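Local coordinates for protein 3-chlorocatechol 1,2-dioxygenase (Rhodococcus opacus, PDB 2BOY) that probably cleaves the aromatic ring of catechols, chlorinated ones included, between the two hydroxyl carbons, using a bound ferric iron and dioxygen, at residues T102-E108 against G155-T161. Numbering follows the deposited sequence.
Sequences TLIFRGE and GRFTLRT
The Phe157 ring lies over Gly107, whose CA sits 3.8 Å from the ring centroid and 19° off the ring normal, a CH-pi contact. With chi1 at 62°, CG of Phe157 is wedged between its own N and C, and the ring swings across the neighbouring strand. CZ of Phe157 comes nearest to Gly107 CA, at 3.6 Å. The rim of the same ring meets the rim of Phe105, CE1 of Phe157 lying 3.7 Å from CD1 of Phe105. The two planes are nearly parallel, at 7°, but neither ring covers the other. Leu103, Phe105, Phe157, Leu159 and Thr161 share this buried face, where Phe105 also meets Trp194 and Thr161 OG1 is hydrogen-bonded to Gln126 OE1. The strands are antiparallel neighbours in the beta core of the intradiol dioxygenase. Six backbone hydrogen bonds join 102-108 to 155-161, from Leu103 N to Thr161 O (2.9 Å) at one end to Phe157 N to Gly107 O (3.1 Å) at the other. Strand 241-250 pairs with the other edge of 102-110. On the opposite face, CD1 of Ile104 packs on CG of Arg160 at 3.8 Å. The Glu108 carboxylate stacks over one face of the Arg156 guanidinium, with Glu108 OE2 3.5 Å from Arg156 NH2. OE2 sits well above the guanidinium plane, so this salt bridge is ionic and not a directed hydrogen bond. Water 1 links Thr102 OG1, Arg160 NE and Thr161 O.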
loop_
_atom_site.group_PDB
_atom_site.type_symbol
_atom_site.label_atom_id
_atom_site.label_comp_id
_atom_site.label_asym_id
_atom_site.label_seq_id
_atom_site.Cartn_x
_atom_site.Cartn_y
_atom_site.Cartn_z
ATOM N N THR A 102 -12.287 -36.067 14.067
ATOM C CA THR A 102 -10.993 -36.350 14.709
ATOM C C THR A 102 -9.962 -36.676 13.658
ATOM O O THR A 102 -10.243 -37.414 12.710
ATOM C CB THR A 102 -11.126 -37.536 15.688
ATOM O OG1 THR A 102 -11.915 -37.116 16.807
ATOM C CG2 THR A 102 -9.767 -37.849 16.329
ATOM N N LEU A 103 -8.769 -36.105 13.817
ATOM C CA LEU A 103 -7.682 -36.348 12.902
ATOM C C LEU A 103 -6.502 -36.877 13.697
ATOM O O LEU A 103 -6.089 -36.230 14.689
ATOM C CB LEU A 103 -7.250 -35.034 12.196
ATOM C CG LEU A 103 -6.024 -35.206 11.277
ATOM C CD1 LEU A 103 -6.307 -36.187 10.114
ATOM C CD2 LEU A 103 -5.510 -33.832 10.747
ATOM N N ILE A 104 -5.936 -37.998 13.257
ATOM C CA ILE A 104 -4.694 -38.514 13.859
ATOM C C ILE A 104 -3.603 -38.283 12.854
ATOM O O ILE A 104 -3.643 -38.813 11.716
ATOM C CB ILE A 104 -4.792 -40.002 14.264
ATOM C CG1 ILE A 104 -6.026 -40.241 15.167
ATOM C CG2 ILE A 104 -3.494 -40.476 14.897
ATOM C CD1 ILE A 104 -6.079 -39.404 16.461
ATOM N N PHE A 105 -2.618 -37.485 13.270
ATOM C CA PHE A 105 -1.541 -37.069 12.358
ATOM C C PHE A 105 -0.236 -37.753 12.786
ATOM O O PHE A 105 0.187 -37.602 13.936
ATOM C CB PHE A 105 -1.418 -35.532 12.334
ATOM C CG PHE A 105 -0.340 -35.020 11.402
ATOM C CD1 PHE A 105 1.008 -35.184 11.721
ATOM C CD2 PHE A 105 -0.678 -34.372 10.210
ATOM C CE1 PHE A 105 2.042 -34.730 10.863
ATOM C CE2 PHE A 105 0.331 -33.871 9.343
ATOM C CZ PHE A 105 1.707 -34.091 9.677
ATOM N N ARG A 106 0.333 -38.580 11.906
ATOM C CA ARG A 106 1.572 -39.299 12.215
ATOM C C ARG A 106 2.689 -38.588 11.471
ATOM O O ARG A 106 2.739 -38.609 10.219
ATOM C CB ARG A 106 1.465 -40.769 11.753
ATOM C CG ARG A 106 0.340 -41.526 12.468
ATOM C CD ARG A 106 0.133 -42.991 11.983
ATOM N NE ARG A 106 -1.103 -43.585 12.562
ATOM C CZ ARG A 106 -1.225 -43.872 13.845
ATOM N NH1 ARG A 106 -0.188 -43.624 14.630
ATOM N NH2 ARG A 106 -2.348 -44.419 14.335
ATOM N N GLY A 107 3.583 -37.942 12.233
ATOM C CA GLY A 107 4.678 -37.176 11.663
ATOM C C GLY A 107 6.016 -37.886 11.776
ATOM O O GLY A 107 6.238 -38.715 12.677
ATOM N N GLU A 108 6.911 -37.569 10.847
ATOM C CA GLU A 108 8.290 -38.016 10.940
ATOM C C GLU A 108 9.127 -36.842 10.422
ATOM O O GLU A 108 8.720 -36.138 9.459
ATOM C CB GLU A 108 8.531 -39.284 10.066
ATOM C CG GLU A 108 9.956 -39.878 10.226
ATOM C CD GLU A 108 10.283 -41.005 9.246
ATOM O OE1 GLU A 108 9.735 -41.005 8.113
ATOM O OE2 GLU A 108 11.136 -41.861 9.600
ATOM N N GLY A 155 12.468 -39.932 15.490
ATOM C CA GLY A 155 12.116 -38.814 14.609
ATOM C C GLY A 155 10.609 -38.704 14.370
ATOM O O GLY A 155 10.183 -38.018 13.429
ATOM N N ARG A 156 9.818 -39.343 15.235
ATOM C CA ARG A 156 8.383 -39.491 15.029
ATOM C C ARG A 156 7.544 -38.829 16.115
ATOM O O ARG A 156 7.997 -38.578 17.235
ATOM C CB ARG A 156 8.009 -40.977 14.951
ATOM C CG ARG A 156 8.502 -41.669 13.685
ATOM C CD ARG A 156 8.079 -43.157 13.578
ATOM N NE ARG A 156 8.644 -43.782 12.377
ATOM C CZ ARG A 156 8.099 -43.696 11.145
ATOM N NH1 ARG A 156 6.958 -43.044 10.936
ATOM N NH2 ARG A 156 8.690 -44.281 10.113
ATOM N N PHE A 157 6.286 -38.581 15.776
ATOM C CA PHE A 157 5.303 -38.175 16.786
ATOM C C PHE A 157 3.938 -38.533 16.212
ATOM O O PHE A 157 3.768 -38.719 14.985
ATOM C CB PHE A 157 5.367 -36.643 17.092
ATOM C CG PHE A 157 5.059 -35.764 15.890
ATOM C CD1 PHE A 157 3.742 -35.443 15.557
ATOM C CD2 PHE A 157 6.076 -35.288 15.080
ATOM C CE1 PHE A 157 3.457 -34.640 14.457
ATOM C CE2 PHE A 157 5.811 -34.483 13.957
ATOM C CZ PHE A 157 4.502 -34.134 13.657
ATOM N N THR A 158 2.962 -38.612 17.112
ATOM C CA THR A 158 1.577 -38.830 16.736
ATOM C C THR A 158 0.845 -37.699 17.388
ATOM O O THR A 158 1.067 -37.426 18.583
ATOM C CB THR A 158 1.089 -40.178 17.331
ATOM O OG1 THR A 158 1.745 -41.267 16.648
ATOM C CG2 THR A 158 -0.391 -40.401 17.038
ATOM N N LEU A 159 -0.025 -37.036 16.629
ATOM C CA LEU A 159 -0.729 -35.855 17.146
ATOM C C LEU A 159 -2.224 -36.021 16.909
ATOM O O LEU A 159 -2.639 -36.326 15.778
ATOM C CB LEU A 159 -0.190 -34.581 16.460
ATOM C CG LEU A 159 -0.878 -33.226 16.797
ATOM C CD1 LEU A 159 -0.704 -32.900 18.263
ATOM C CD2 LEU A 159 -0.325 -32.102 15.927
ATOM N N ARG A 160 -3.025 -35.831 17.969
ATOM C CA ARG A 160 -4.473 -35.842 17.817
ATOM C C ARG A 160 -5.047 -34.417 17.731
ATOM O O ARG A 160 -4.766 -33.553 18.565
ATOM C CB ARG A 160 -5.147 -36.593 18.975
ATOM C CG ARG A 160 -6.662 -36.541 18.932
ATOM C CD ARG A 160 -7.384 -37.450 19.948
ATOM N NE ARG A 160 -8.513 -36.725 20.557
ATOM C CZ ARG A 160 -8.662 -36.517 21.876
ATOM N NH1 ARG A 160 -7.776 -37.006 22.739
ATOM N NH2 ARG A 160 -9.709 -35.831 22.346
ATOM N N THR A 161 -5.882 -34.191 16.736
ATOM C CA THR A 161 -6.517 -32.910 16.596
ATOM C C THR A 161 -7.856 -33.122 15.895
ATOM O O THR A 161 -8.415 -34.229 15.949
ATOM C CB THR A 161 -5.541 -31.933 15.896
ATOM O OG1 THR A 161 -6.119 -30.657 15.825
ATOM C CG2 THR A 161 -5.223 -32.342 14.439
HETATM O O HOH W 1 -9.902 -35.050 18.309
HETATM O O HOH W 2 4.989 -41.093 12.854
#